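Local coordinates for NIF3-related protein (Bacillus cereus, PDB 2GX8) that is of unknown function but carries the paired zinc-binding site of the NIF3 family and an additional domain thought to be regulatory, at residues L180-I188 with T230-V240. Sequence-based numbering, arbitrary orientation.
Sequences LGDAGAGHI and TIIPASLQRKV
Ala183 and Val240 meet where the end of helix 170-182 comes up against helix 237-247, and the valine uses its two methyls for different neighbours. CG2 of Val240 rests 4.0 Å from CB of Ala183. With chi1 at 168°, CG1 lies anti to the backbone nitrogen and turns inward, to 3.5 Å from Leu180 CD2, the two side chains crossing nearly at right angles. Ala185 continues this apolar seam, its CB 3.6 Å from Ile232 CG2.

Ile231 contributes through both backbone and side chain. Its carbonyl O accepts a hydrogen bond from Gly186 N at 2.9 Å, with an N-H...O angle of 151°, while a water links Gly184 O to His187 N and reaches Ile231 O only weakly. Farther out, Ile231 CG2 lies 3.8 Å from Ile188 CG1. Thr230 packs its CG2 against Ala185 CB (3.8 Å) and Leu180 CD1, while its hydroxyl is hydrogen-bonded to Cys194 O.

A Schellman motif with Gly184 at positive phi closes helix 170-182 and turns the chain aside, so that Ala185 and Gly186 pass alongside strand 221-233. The example joins two helices to a strand of the sheet beneath them, as in the ferredoxin-like β-α-β-β-α-β fold, here spanning residues 150-260.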
loop_
_atom_site.group_PDB
_atom_site.type_symbol
_atom_site.label_atom_id
_atom_site.label_comp_id
_atom_site.label_asym_id
_atom_site.label_seq_id
_atom_site.Cartn_x
_atom_site.Cartn_y
_atom_site.Cartn_z
ATOM N N LEU C 180 30.631 10.764 -36.375
ATOM C CA LEU C 180 30.284 9.956 -35.212
ATOM C C LEU C 180 31.227 10.241 -34.053
ATOM O O LEU C 180 30.788 10.441 -32.924
ATOM C CB LEU C 180 30.342 8.480 -35.568
ATOM C CG LEU C 180 29.203 7.880 -36.392
ATOM C CD1 LEU C 180 29.569 6.473 -36.765
ATOM C CD2 LEU C 180 27.891 7.871 -35.626
ATOM N N GLY C 181 32.521 10.290 -34.358
ATOM C CA GLY C 181 33.563 10.529 -33.371
ATOM C C GLY C 181 33.482 11.893 -32.735
ATOM O O GLY C 181 33.401 11.989 -31.509
ATOM N N ASP C 182 33.502 12.936 -33.575
ATOM C CA ASP C 182 33.385 14.333 -33.143
ATOM C C ASP C 182 32.173 14.536 -32.236
ATOM O O ASP C 182 32.242 15.294 -31.277
ATOM C CB ASP C 182 33.311 15.279 -34.347
ATOM C CG ASP C 182 34.634 15.386 -35.104
ATOM O OD1 ASP C 182 35.623 14.706 -34.737
ATOM O OD2 ASP C 182 34.687 16.172 -36.072
ATOM N N ALA C 183 31.088 13.823 -32.535
ATOM C CA ALA C 183 29.850 13.863 -31.753
ATOM C C ALA C 183 29.907 13.049 -30.445
ATOM O O ALA C 183 28.912 12.977 -29.717
ATOM C CB ALA C 183 28.662 13.402 -32.614
ATOM N N GLY C 184 31.049 12.419 -30.168
ATOM C CA GLY C 184 31.241 11.668 -28.923
ATOM C C GLY C 184 31.038 10.162 -28.936
ATOM O O GLY C 184 31.091 9.519 -27.884
ATOM N N ALA C 185 30.801 9.584 -30.110
ATOM C CA ALA C 185 30.629 8.149 -30.218
ATOM C C ALA C 185 31.996 7.484 -30.240
ATOM O O ALA C 185 32.930 8.007 -30.842
ATOM C CB ALA C 185 29.870 7.819 -31.459
ATOM N N GLY C 186 32.111 6.330 -29.587
ATOM C CA GLY C 186 33.372 5.597 -29.535
ATOM C C GLY C 186 34.389 6.175 -28.557
ATOM O O GLY C 186 35.589 5.967 -28.717
ATOM N N HIS C 187 33.905 6.906 -27.551
ATOM C CA HIS C 187 34.760 7.500 -26.519
ATOM C C HIS C 187 34.654 6.692 -25.222
ATOM O O HIS C 187 33.805 6.956 -24.370
ATOM C CB HIS C 187 34.419 8.981 -26.298
ATOM C CG HIS C 187 35.351 9.693 -25.357
ATOM N ND1 HIS C 187 35.000 10.028 -24.065
ATOM C CD2 HIS C 187 36.623 10.131 -25.522
ATOM C CE1 HIS C 187 36.012 10.642 -23.477
ATOM N NE2 HIS C 187 37.009 10.719 -24.341
ATOM N N ILE C 188 35.520 5.687 -25.113
ATOM C CA ILE C 188 35.594 4.793 -23.958
ATOM C C ILE C 188 37.035 4.768 -23.417
ATOM O O ILE C 188 37.984 4.455 -24.157
ATOM C CB ILE C 188 35.131 3.343 -24.333
ATOM C CG1 ILE C 188 33.647 3.318 -24.745
ATOM C CG2 ILE C 188 35.418 2.342 -23.197
ATOM C CD1 ILE C 188 32.681 3.839 -23.694
ATOM N N THR C 230 29.972 1.453 -33.899
ATOM C CA THR C 230 30.593 2.248 -32.854
ATOM C C THR C 230 29.696 2.184 -31.625
ATOM O O THR C 230 28.468 2.022 -31.740
ATOM C CB THR C 230 30.834 3.706 -33.302
ATOM O OG1 THR C 230 31.837 4.306 -32.476
ATOM C CG2 THR C 230 29.583 4.527 -33.251
ATOM N N ILE C 231 30.314 2.268 -30.456
ATOM C CA ILE C 231 29.603 2.190 -29.198
ATOM C C ILE C 231 29.204 3.599 -28.693
ATOM O O ILE C 231 29.903 4.585 -28.928
ATOM C CB ILE C 231 30.462 1.367 -28.157
ATOM C CG1 ILE C 231 29.663 0.991 -26.892
ATOM C CG2 ILE C 231 31.782 2.078 -27.827
ATOM C CD1 ILE C 231 30.412 0.062 -25.934
ATOM N N ILE C 232 28.050 3.694 -28.044
ATOM C CA ILE C 232 27.590 4.958 -27.464
ATOM C C ILE C 232 26.865 4.779 -26.144
ATOM O O ILE C 232 26.312 3.705 -25.884
ATOM C CB ILE C 232 26.594 5.768 -28.371
ATOM C CG1 ILE C 232 25.320 4.974 -28.647
ATOM C CG2 ILE C 232 27.249 6.267 -29.630
ATOM C CD1 ILE C 232 24.215 5.816 -29.241
ATOM N N PRO C 233 26.916 5.818 -25.287
ATOM C CA PRO C 233 26.079 5.843 -24.098
ATOM C C PRO C 233 24.703 6.315 -24.554
ATOM O O PRO C 233 24.618 7.222 -25.385
ATOM C CB PRO C 233 26.752 6.892 -23.191
ATOM C CG PRO C 233 27.607 7.719 -24.068
ATOM C CD PRO C 233 27.815 6.988 -25.376
ATOM N N ALA C 234 23.645 5.704 -24.032
ATOM C CA ALA C 234 22.276 6.056 -24.393
ATOM C C ALA C 234 21.956 7.570 -24.441
ATOM O O ALA C 234 21.212 8.021 -25.307
ATOM C CB ALA C 234 21.296 5.323 -23.478
ATOM N N SER C 235 22.527 8.347 -23.521
ATOM C CA SER C 235 22.296 9.791 -23.473
ATOM C C SER C 235 22.825 10.526 -24.719
ATOM O O SER C 235 22.315 11.600 -25.073
ATOM C CB SER C 235 22.917 10.402 -22.220
ATOM O OG SER C 235 24.326 10.482 -22.335
ATOM N N LEU C 236 23.842 9.970 -25.378
ATOM C CA LEU C 236 24.380 10.602 -26.586
ATOM C C LEU C 236 23.696 10.157 -27.875
ATOM O O LEU C 236 24.042 10.651 -28.946
ATOM C CB LEU C 236 25.895 10.383 -26.727
ATOM C CG LEU C 236 26.914 11.114 -25.845
ATOM C CD1 LEU C 236 28.335 10.756 -26.291
ATOM C CD2 LEU C 236 26.720 12.637 -25.875
ATOM N N GLN C 237 22.730 9.242 -27.777
ATOM C CA GLN C 237 22.052 8.713 -28.969
ATOM C C GLN C 237 21.515 9.800 -29.932
ATOM O O GLN C 237 21.903 9.864 -31.109
ATOM C CB GLN C 237 20.955 7.683 -28.605
ATOM C CG GLN C 237 20.377 6.946 -29.846
ATOM C CD GLN C 237 19.307 5.908 -29.539
ATOM O OE1 GLN C 237 18.342 5.786 -30.288
ATOM N NE2 GLN C 237 19.475 5.151 -28.456
ATOM N N ARG C 238 20.662 10.668 -29.419
ATOM C CA ARG C 238 20.031 11.687 -30.248
ATOM C C ARG C 238 21.033 12.550 -31.045
ATOM O O ARG C 238 20.930 12.662 -32.273
ATOM C CB ARG C 238 19.083 12.527 -29.390
ATOM C CG ARG C 238 18.222 13.470 -30.179
ATOM C CD ARG C 238 17.195 14.094 -29.276
ATOM N NE ARG C 238 16.676 15.338 -29.829
ATOM C CZ ARG C 238 17.254 16.519 -29.636
ATOM N NH1 ARG C 238 18.372 16.589 -28.919
ATOM N NH2 ARG C 238 16.723 17.626 -30.155
ATOM N N LYS C 239 22.005 13.123 -30.337
ATOM C CA LYS C 239 23.056 13.945 -30.932
ATOM C C LYS C 239 23.893 13.154 -31.949
ATOM O O LYS C 239 24.140 13.634 -33.051
ATOM C CB LYS C 239 23.939 14.567 -29.833
ATOM C CG LYS C 239 25.229 15.168 -30.343
ATOM C CD LYS C 239 25.999 15.947 -29.294
ATOM C CE LYS C 239 27.206 16.600 -29.955
ATOM N NZ LYS C 239 27.858 17.619 -29.096
ATOM N N VAL C 240 24.302 11.940 -31.588
ATOM C CA VAL C 240 25.117 11.102 -32.471
ATOM C C VAL C 240 24.392 10.639 -33.758
ATOM O O VAL C 240 24.986 10.626 -34.845
ATOM C CB VAL C 240 25.747 9.905 -31.700
ATOM C CG1 VAL C 240 26.337 8.888 -32.654
ATOM C CG2 VAL C 240 26.808 10.398 -30.685
HETATM O O HOH W 1 30.971 6.774 -26.428
#